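Local coordinates for putative peptidoglycan-binding/hydrolysing protein (Peptoclostridium difficile, PDB 5TV7), which probably binds peptidoglycan through its C-terminal three-helix domain, which holds glutamine hydroxamate in this crystal, and may take part in cell-wall hydrolysis, at residues 86-91 against 169-174; 109-114 against 138-143; 144-149 against 159-164. All blocks are in the same frame, centred on the assembly; numbering follows the deposited sequence.

Contact 1: 86-91 against 169-174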
loop_
_atom_site.group_PDB
_atom_site.type_symbol
_atom_site.label_atom_id
_atom_site.label_comp_id
_atom_site.label_asym_id
_atom_site.label_seq_id
_atom_site.Cartn_x
_atom_site.Cartn_y
_atom_site.Cartn_z
ATOM N N TYR A 86 1.481 -6.385 13.563
ATOM C CA TYR A 86 1.826 -5.136 14.191
ATOM C C TYR A 86 2.300 -5.417 15.596
ATOM O O TYR A 86 1.555 -5.922 16.413
ATOM C CB TYR A 86 0.626 -4.173 14.141
ATOM C CG TYR A 86 0.753 -2.899 14.960
ATOM C CD1 TYR A 86 1.965 -2.228 15.069
ATOM C CD2 TYR A 86 -0.378 -2.305 15.538
ATOM C CE1 TYR A 86 2.074 -1.056 15.800
ATOM C CE2 TYR A 86 -0.277 -1.118 16.260
ATOM C CZ TYR A 86 0.953 -0.506 16.392
ATOM O OH TYR A 86 1.083 0.669 17.084
ATOM N N ASN A 87 3.564 -5.112 15.854
ATOM C CA ASN A 87 4.143 -5.311 17.173
ATOM C C ASN A 87 4.117 -3.964 17.882
ATOM O O ASN A 87 5.002 -3.133 17.698
ATOM C CB ASN A 87 5.563 -5.875 17.069
ATOM C CG ASN A 87 6.142 -6.220 18.426
ATOM O OD1 ASN A 87 5.739 -5.652 19.446
ATOM N ND2 ASN A 87 7.083 -7.153 18.451
ATOM N N ILE A 88 3.082 -3.778 18.699
ATOM C CA ILE A 88 2.849 -2.539 19.444
ATOM C C ILE A 88 4.029 -2.137 20.321
ATOM O O ILE A 88 4.477 -0.987 20.271
ATOM C CB ILE A 88 1.559 -2.654 20.290
ATOM C CG1 ILE A 88 0.348 -2.838 19.358
ATOM C CG2 ILE A 88 1.368 -1.419 21.165
ATOM C CD1 ILE A 88 -0.940 -3.216 20.059
ATOM N N GLY A 89 4.536 -3.082 21.113
ATOM C CA GLY A 89 5.677 -2.820 21.991
ATOM C C GLY A 89 6.942 -2.411 21.243
ATOM O O GLY A 89 7.641 -1.484 21.650
ATOM N N ALA A 90 7.231 -3.096 20.142
ATOM C CA ALA A 90 8.424 -2.803 19.351
ATOM C C ALA A 90 8.224 -1.627 18.396
ATOM O O ALA A 90 9.174 -1.196 17.748
ATOM C CB ALA A 90 8.852 -4.042 18.577
ATOM N N LYS A 91 7.003 -1.097 18.307
ATOM C CA LYS A 91 6.722 0.011 17.375
ATOM C C LYS A 91 7.103 -0.349 15.934
ATOM O O LYS A 91 7.717 0.441 15.221
ATOM C CB LYS A 91 7.410 1.318 17.814
ATOM C CG LYS A 91 6.850 1.930 19.083
ATOM C CD LYS A 91 7.680 3.144 19.455
ATOM C CE LYS A 91 7.191 3.828 20.722
ATOM N NZ LYS A 91 5.846 4.420 20.532
ATOM N N LEU A 169 -3.771 1.953 11.502
ATOM C CA LEU A 169 -3.674 1.031 10.373
ATOM C C LEU A 169 -3.309 -0.364 10.839
ATOM O O LEU A 169 -3.901 -1.354 10.402
ATOM C CB LEU A 169 -2.610 1.515 9.372
ATOM C CG LEU A 169 -3.030 2.685 8.488
ATOM C CD1 LEU A 169 -1.822 3.248 7.755
ATOM C CD2 LEU A 169 -4.110 2.239 7.517
ATOM N N GLY A 170 -2.322 -0.430 11.729
ATOM C CA GLY A 170 -1.857 -1.701 12.275
ATOM C C GLY A 170 -2.917 -2.461 13.049
ATOM O O GLY A 170 -3.072 -3.666 12.862
ATOM N N ARG A 171 -3.649 -1.759 13.913
ATOM C CA ARG A 171 -4.690 -2.401 14.729
ATOM C C ARG A 171 -5.839 -2.940 13.888
ATOM O O ARG A 171 -6.397 -3.976 14.209
ATOM C CB ARG A 171 -5.238 -1.446 15.792
ATOM C CG ARG A 171 -4.244 -1.167 16.894
ATOM C CD ARG A 171 -4.754 -0.118 17.857
ATOM N NE ARG A 171 -3.707 0.248 18.811
ATOM C CZ ARG A 171 -3.448 -0.385 19.959
ATOM N NH1 ARG A 171 -4.160 -1.436 20.349
ATOM N NH2 ARG A 171 -2.462 0.052 20.735
ATOM N N LEU A 172 -6.165 -2.239 12.808
ATOM C CA LEU A 172 -7.261 -2.645 11.928
ATOM C C LEU A 172 -6.898 -3.751 10.946
ATOM O O LEU A 172 -7.773 -4.469 10.508
ATOM C CB LEU A 172 -7.780 -1.435 11.147
ATOM C CG LEU A 172 -8.469 -0.363 12.000
ATOM C CD1 LEU A 172 -8.689 0.895 11.179
ATOM C CD2 LEU A 172 -9.779 -0.884 12.576
ATOM N N THR A 173 -5.624 -3.881 10.591
ATOM C CA THR A 173 -5.223 -4.890 9.612
ATOM C C THR A 173 -4.553 -6.135 10.190
ATOM O O THR A 173 -4.377 -7.109 9.472
ATOM C CB THR A 173 -4.348 -4.270 8.517
ATOM O OG1 THR A 173 -3.182 -3.681 9.101
ATOM C CG2 THR A 173 -5.148 -3.209 7.759
ATOM N N ASP A 174 -4.197 -6.104 11.476
ATOM C CA ASP A 174 -3.636 -7.273 12.158
ATOM C C ASP A 174 -4.825 -7.947 12.857
ATOM O O ASP A 174 -5.336 -7.416 13.842
ATOM C CB ASP A 174 -2.567 -6.855 13.173
ATOM C CG ASP A 174 -1.846 -8.049 13.827
ATOM O OD1 ASP A 174 -2.411 -9.168 13.885
ATOM O OD2 ASP A 174 -0.708 -7.841 14.314
#
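The phenol ring of Tyr-86 leans against the backbone of Gly-170 and Arg-171, meeting it obliquely, while CG1 of Ile-88 lies over one ring face, offset toward the rim. The Arg-171 guanidinium is turned almost perpendicular to that ring, their planes 88° apart, and carries the end of Ile-88 over one of its own faces, with CD1 of Ile-88 3.7 Å from NH2 of Arg-171. Ile-88 is thus shared by two flat groups. The contact joins the antiparallel sheet to the helical domain: the end of strand 78-87 meets the last turn of helix 163-173, the third helix of the three-helical peptidoglycan-binding fold.

With no side chain at Gly-170, the ring lies directly against the helix backbone. CD2 of Tyr-86 comes within 3.6 Å of C of Gly-170. Beyond the glycine, CE2 of Tyr-86 passes 4.0 Å from CG of Arg-171. The arginine chain is extended from CG to NE, which carries the guanidinium out from the helix to Ile-88. Asp-167, one turn earlier in the same helix, draws both polar ends together: its OD1 accepts a hydrogen bond from Tyr-86 OH and forms a salt bridge with Arg-171 NE.

Where the helix stops, Asp-174 leaves helical geometry and turns its side chain to the strand. With CG anti to the backbone N (chi1 -175°), the carboxylate is placed for a direct bond to the main chain of Tyr-86; OD1 meanwhile is bonded to Thr-176 OG1. The backbone N of Tyr-86 reaches Asp-174 OD2 at 2.7 Å, on its anti side and tilted out of the carboxylate plane. The N-H...O angle of this bond, 174°, is nearly straight.

Contact 2: 109-114 against 138-143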
loop_
_atom_site.group_PDB
_atom_site.type_symbol
_atom_site.label_atom_id
_atom_site.label_comp_id
_atom_site.label_asym_id
_atom_site.label_seq_id
_atom_site.Cartn_x
_atom_site.Cartn_y
_atom_site.Cartn_z
ATOM N N ILE A 109 5.776 9.457 6.896
ATOM C CA ILE A 109 5.777 9.565 5.424
ATOM C C ILE A 109 4.657 10.495 4.957
ATOM O O ILE A 109 3.628 10.637 5.626
ATOM C CB ILE A 109 5.739 8.209 4.684
ATOM C CG1 ILE A 109 4.587 7.351 5.166
ATOM C CG2 ILE A 109 7.063 7.482 4.878
ATOM C CD1 ILE A 109 4.434 6.050 4.405
ATOM N N ARG A 110 4.863 11.108 3.796
ATOM C CA ARG A 110 3.909 12.056 3.245
ATOM C C ARG A 110 4.024 12.122 1.732
ATOM O O ARG A 110 4.901 11.483 1.131
ATOM C CB ARG A 110 4.170 13.423 3.862
ATOM C CG ARG A 110 5.621 13.844 3.753
ATOM C CD ARG A 110 5.897 15.070 4.596
ATOM N NE ARG A 110 5.142 16.235 4.153
ATOM C CZ ARG A 110 5.144 17.397 4.792
ATOM N NH1 ARG A 110 5.861 17.539 5.895
ATOM N NH2 ARG A 110 4.433 18.412 4.328
ATOM N N LYS A 111 3.136 12.898 1.118
ATOM C CA LYS A 111 3.122 13.035 -0.337
ATOM C C LYS A 111 4.497 13.461 -0.865
ATOM O O LYS A 111 5.087 14.421 -0.370
ATOM C CB LYS A 111 2.031 14.005 -0.801
ATOM C CG LYS A 111 1.905 14.054 -2.316
ATOM C CD LYS A 111 0.749 14.907 -2.772
ATOM C CE LYS A 111 0.643 14.851 -4.284
ATOM N NZ LYS A 111 -0.390 15.802 -4.762
ATOM N N GLY A 112 5.004 12.705 -1.836
ATOM C CA GLY A 112 6.319 12.944 -2.397
ATOM C C GLY A 112 7.320 11.845 -2.066
ATOM O O GLY A 112 8.242 11.602 -2.835
ATOM N N ASN A 113 7.141 11.187 -0.923
ATOM C CA ASN A 113 8.031 10.108 -0.494
ATOM C C ASN A 113 7.809 8.827 -1.297
ATOM O O ASN A 113 6.744 8.613 -1.885
ATOM C CB ASN A 113 7.789 9.734 0.978
ATOM C CG ASN A 113 8.161 10.833 1.967
ATOM O OD1 ASN A 113 7.752 10.781 3.127
ATOM N ND2 ASN A 113 8.932 11.806 1.532
ATOM N N SER A 114 8.849 7.993 -1.333
ATOM C CA SER A 114 8.827 6.690 -2.011
ATOM C C SER A 114 9.698 5.698 -1.245
ATOM O O SER A 114 10.740 6.077 -0.720
ATOM C CB SER A 114 9.325 6.802 -3.453
ATOM O OG SER A 114 8.439 7.573 -4.240
ATOM N N PHE A 138 4.121 7.723 -2.857
ATOM C CA PHE A 138 3.069 8.439 -2.133
ATOM C C PHE A 138 2.619 9.639 -2.979
ATOM O O PHE A 138 3.159 10.750 -2.859
ATOM C CB PHE A 138 3.625 8.892 -0.774
ATOM C CG PHE A 138 2.580 9.237 0.265
ATOM C CD1 PHE A 138 1.472 10.018 -0.036
ATOM C CD2 PHE A 138 2.778 8.860 1.597
ATOM C CE1 PHE A 138 0.558 10.354 0.942
ATOM C CE2 PHE A 138 1.862 9.191 2.575
ATOM C CZ PHE A 138 0.749 9.938 2.245
ATOM N N GLY A 139 1.639 9.394 -3.848
ATOM C CA GLY A 139 1.072 10.433 -4.705
ATOM C C GLY A 139 -0.301 10.859 -4.221
ATOM O O GLY A 139 -0.675 10.619 -3.072
ATOM N N SER A 140 -1.066 11.464 -5.123
ATOM C CA SER A 140 -2.389 11.993 -4.796
ATOM C C SER A 140 -3.405 10.973 -4.303
ATOM O O SER A 140 -4.164 11.270 -3.388
ATOM C CB SER A 140 -2.961 12.738 -5.998
ATOM O OG SER A 140 -2.091 13.801 -6.335
ATOM N N LYS A 141 -3.433 9.792 -4.912
ATOM C CA LYS A 141 -4.378 8.764 -4.500
ATOM C C LYS A 141 -4.120 8.293 -3.091
ATOM O O LYS A 141 -5.071 8.073 -2.347
ATOM C CB LYS A 141 -4.398 7.584 -5.466
ATOM C CG LYS A 141 -5.027 7.945 -6.801
ATOM C CD LYS A 141 -5.216 6.745 -7.709
ATOM C CE LYS A 141 -6.182 5.721 -7.114
ATOM N NZ LYS A 141 -6.543 4.660 -8.104
ATOM N N THR A 142 -2.839 8.163 -2.732
ATOM C CA THR A 142 -2.451 7.764 -1.384
ATOM C C THR A 142 -2.821 8.873 -0.407
ATOM O O THR A 142 -3.321 8.593 0.674
ATOM C CB THR A 142 -0.938 7.450 -1.257
ATOM O OG1 THR A 142 -0.570 6.417 -2.189
ATOM C CG2 THR A 142 -0.608 6.971 0.152
ATOM N N TYR A 143 -2.565 10.118 -0.790
ATOM C CA TYR A 143 -2.906 11.261 0.046
ATOM C C TYR A 143 -4.398 11.270 0.347
ATOM O O TYR A 143 -4.780 11.354 1.507
ATOM C CB TYR A 143 -2.476 12.583 -0.606
ATOM C CG TYR A 143 -2.953 13.818 0.140
ATOM C CD1 TYR A 143 -2.219 14.338 1.210
ATOM C CD2 TYR A 143 -4.147 14.449 -0.203
ATOM C CE1 TYR A 143 -2.651 15.458 1.904
ATOM C CE2 TYR A 143 -4.597 15.567 0.494
ATOM C CZ TYR A 143 -3.840 16.071 1.547
ATOM O OH TYR A 143 -4.255 17.183 2.256
#
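Phe-138 lays one face of its ring against the peptide linking Arg-110 and Lys-111, so that C of Arg-110 sits 3.4 Å above the ring plane, over its centre, and N of Lys-111 lies nearer the rim of the same face. The opposite face is covered by CG2 of Thr-142, 3.6 Å from the plane, leaving the ring sandwiched between a turn and the helix that follows it. CG1 of Ile-109 adds a looser apolar contact, 4.2 Å from CE2 of Phe-138.

The backbone of Phe-138 is gripped at both ends. Its N donates to O of Asn-113 at 2.9 Å, and its O accepts from N of Gly-112, also at 2.9 Å. Both partners belong to a type II beta turn from Arg-110 to Asn-113, whose positive phi at Gly-112 (112°) suits glycine. The Asn-113 amide braces this turn: OD1 takes the bond from N of Arg-110 from above its carbonyl plane.

Farther out, Lys-111 runs fully extended past the Phe-138 carbonyl, and its NZ donates to OG of Ser-140 at 3.1 Å. Ser-140 opens helix 140-152, with Gly-139 at the N-cap; the backbone N of Ser-140 is bonded to Glu-50 OE1. The loop before helix 116-127 is thereby fastened to the start of helix 140-152, while Val-118 of helix 116-127 touches both Ile-109 and Phe-138.

Contact 3: 144-149 against 159-164. With HGA (glutamine hydroxamate), chain C.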
loop_
_atom_site.group_PDB
_atom_site.type_symbol
_atom_site.label_atom_id
_atom_site.label_comp_id
_atom_site.label_asym_id
_atom_site.label_seq_id
_atom_site.Cartn_x
_atom_site.Cartn_y
_atom_site.Cartn_z
ATOM N N ASN A 144 -5.230 11.145 -0.693
ATOM C CA ASN A 144 -6.694 11.155 -0.517
ATOM C C ASN A 144 -7.158 10.034 0.390
ATOM O O ASN A 144 -8.020 10.250 1.239
ATOM C CB ASN A 144 -7.423 11.055 -1.858
ATOM C CG ASN A 144 -7.137 12.233 -2.779
ATOM O OD1 ASN A 144 -6.754 13.317 -2.340
ATOM N ND2 ASN A 144 -7.325 12.015 -4.072
ATOM N N ALA A 145 -6.557 8.853 0.234
ATOM C CA ALA A 145 -6.912 7.702 1.036
ATOM C C ALA A 145 -6.545 7.936 2.499
ATOM O O ALA A 145 -7.355 7.671 3.384
ATOM C CB ALA A 145 -6.240 6.452 0.502
ATOM N N VAL A 146 -5.350 8.476 2.742
ATOM C CA VAL A 146 -4.894 8.747 4.093
ATOM C C VAL A 146 -5.813 9.768 4.775
ATOM O O VAL A 146 -6.229 9.556 5.910
ATOM C CB VAL A 146 -3.426 9.207 4.108
ATOM C CG1 VAL A 146 -3.018 9.697 5.484
ATOM C CG2 VAL A 146 -2.506 8.068 3.662
ATOM N N VAL A 147 -6.142 10.855 4.087
ATOM C CA VAL A 147 -7.074 11.872 4.636
ATOM C C VAL A 147 -8.427 11.225 4.962
ATOM O O VAL A 147 -8.965 11.436 6.056
ATOM C CB VAL A 147 -7.248 13.062 3.663
ATOM C CG1 VAL A 147 -8.408 13.981 4.064
ATOM C CG2 VAL A 147 -5.942 13.848 3.559
ATOM N N SER A 148 -8.954 10.418 4.034
ATOM C CA SER A 148 -10.243 9.737 4.246
ATOM C C SER A 148 -10.199 8.796 5.444
ATOM O O SER A 148 -11.127 8.752 6.250
ATOM C CB SER A 148 -10.654 8.939 3.004
ATOM O OG SER A 148 -10.932 9.797 1.923
ATOM N N PHE A 149 -9.128 8.012 5.513
ATOM C CA PHE A 149 -8.901 7.090 6.611
ATOM C C PHE A 149 -8.843 7.838 7.924
ATOM O O PHE A 149 -9.477 7.449 8.899
ATOM C CB PHE A 149 -7.605 6.294 6.384
ATOM C CG PHE A 149 -7.196 5.449 7.556
ATOM C CD1 PHE A 149 -7.773 4.213 7.771
ATOM C CD2 PHE A 149 -6.213 5.885 8.435
ATOM C CE1 PHE A 149 -7.383 3.416 8.853
ATOM C CE2 PHE A 149 -5.815 5.097 9.510
ATOM C CZ PHE A 149 -6.407 3.868 9.724
ATOM N N GLY A 159 -3.096 14.085 6.110
ATOM C CA GLY A 159 -2.557 13.333 4.987
ATOM C C GLY A 159 -1.158 12.792 5.214
ATOM O O GLY A 159 -0.531 12.294 4.292
ATOM N N ILE A 160 -0.683 12.864 6.449
ATOM C CA ILE A 160 0.645 12.407 6.805
ATOM C C ILE A 160 0.545 11.150 7.648
ATOM O O ILE A 160 -0.234 11.080 8.597
ATOM C CB ILE A 160 1.394 13.510 7.567
ATOM C CG1 ILE A 160 1.554 14.730 6.647
ATOM C CG2 ILE A 160 2.756 13.013 8.047
ATOM C CD1 ILE A 160 2.321 15.862 7.260
ATOM N N ILE A 161 1.316 10.136 7.293
ATOM C CA ILE A 161 1.283 8.919 8.079
ATOM C C ILE A 161 2.414 8.996 9.090
ATOM O O ILE A 161 3.582 8.874 8.749
ATOM C CB ILE A 161 1.403 7.649 7.234
ATOM C CG1 ILE A 161 0.363 7.662 6.095
ATOM C CG2 ILE A 161 1.229 6.430 8.145
ATOM C CD1 ILE A 161 0.477 6.487 5.139
ATOM N N GLY A 162 2.034 9.242 10.329
ATOM C CA GLY A 162 2.938 9.286 11.457
ATOM C C GLY A 162 2.470 8.250 12.462
ATOM O O GLY A 162 1.603 7.425 12.149
ATOM N N PRO A 163 3.026 8.285 13.665
ATOM C CA PRO A 163 2.731 7.306 14.719
ATOM C C PRO A 163 1.265 6.954 14.948
ATOM O O PRO A 163 0.931 5.775 14.988
ATOM C CB PRO A 163 3.324 7.969 15.969
ATOM C CG PRO A 163 4.509 8.708 15.443
ATOM C CD PRO A 163 4.142 9.177 14.053
ATOM N N ALA A 164 0.399 7.953 15.095
ATOM C CA ALA A 164 -1.019 7.683 15.358
ATOM C C ALA A 164 -1.693 6.970 14.185
ATOM O O ALA A 164 -2.493 6.063 14.390
ATOM C CB ALA A 164 -1.762 8.972 15.689
HETATM N N HGA C . -0.542 12.478 11.093
HETATM C CA HGA C . 0.557 12.212 12.006
HETATM C CB HGA C . 0.713 13.408 12.952
HETATM C CG HGA C . 2.158 13.637 13.417
HETATM C CD HGA C . 3.047 14.185 12.317
HETATM O OE1 HGA C . 4.028 13.554 11.970
HETATM N NE2 HGA C . 2.708 15.354 11.765
HETATM O OZ2 HGA C . 3.455 15.901 10.721
HETATM C C HGA C . 0.295 10.922 12.756
HETATM O O HGA C . -0.409 10.053 12.200
HETATM O OXT HGA C . 0.801 10.736 13.890
#
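Val-146 points its CB from helix 140-152 toward the loop 159-162 and divides its two methyls between Gly-159 and Ile-161. CG1, anti to the backbone N (chi1 171°), rests on the main chain of Gly-159, 3.6 Å from its C. CG2 turns instead to Ile-161, meeting CD1 at 3.7 Å and lying about as close to CG1 of Ile-161; the two side chains pass at a slant. The next residue, Val-147, touches CA of Gly-159 with CG2 at 3.7 Å. Gly-159 has positive phi (73°), which favours glycine.

This is the link between the second and third helices of the peptidoglycan-binding domain, and its far side forms part of the wall of the glutamine hydroxamate pocket. While Val-146 and Ile-161 pack inward, against Leu-125 and Ala-121 of helix 116-127 respectively, the backbone of 160-164 grips the ligand's amino-acid end. O of Ile-160 accepts from the ligand N at 2.9 Å. N of Ala-164, in the first turn of helix 163-173, donates to the ligand OXT at 3.1 Å; N of Gly-162, the N-cap residue, makes a weak bond to the ligand O at 3.2 Å. A carboxylate at this helix start would probably be favoured by the helix dipole. Asp-158 and Thr-165 add further hydrogen bonds to the ligand, and at its other end CD1 of Ile-160 lies 3.6 Å from the hydroxamate OZ2.

From the N terminus the chain lays down three strands of the sheet, and contact 1 opens at the end of strand 78-87; two more strands complete it. Contact 2 opens in the loop after strand 100-104 and closes at the start of helix 140-152, looping out helix 116-127. Contact 3 follows in series, closing a short loop between helices 140-152 and 163-173. Contact 1 closes last, at the end of helix 163-173, so its loop encloses the other two, and of the three it is the one joining a helix to the sheet. Contacts 2 and 3 adjoin through Ile-109 and Ile-161, whose backbones are hydrogen-bonded; contacts 1 and 3 meet where Phe-149 packs against Leu-169 and Leu-172.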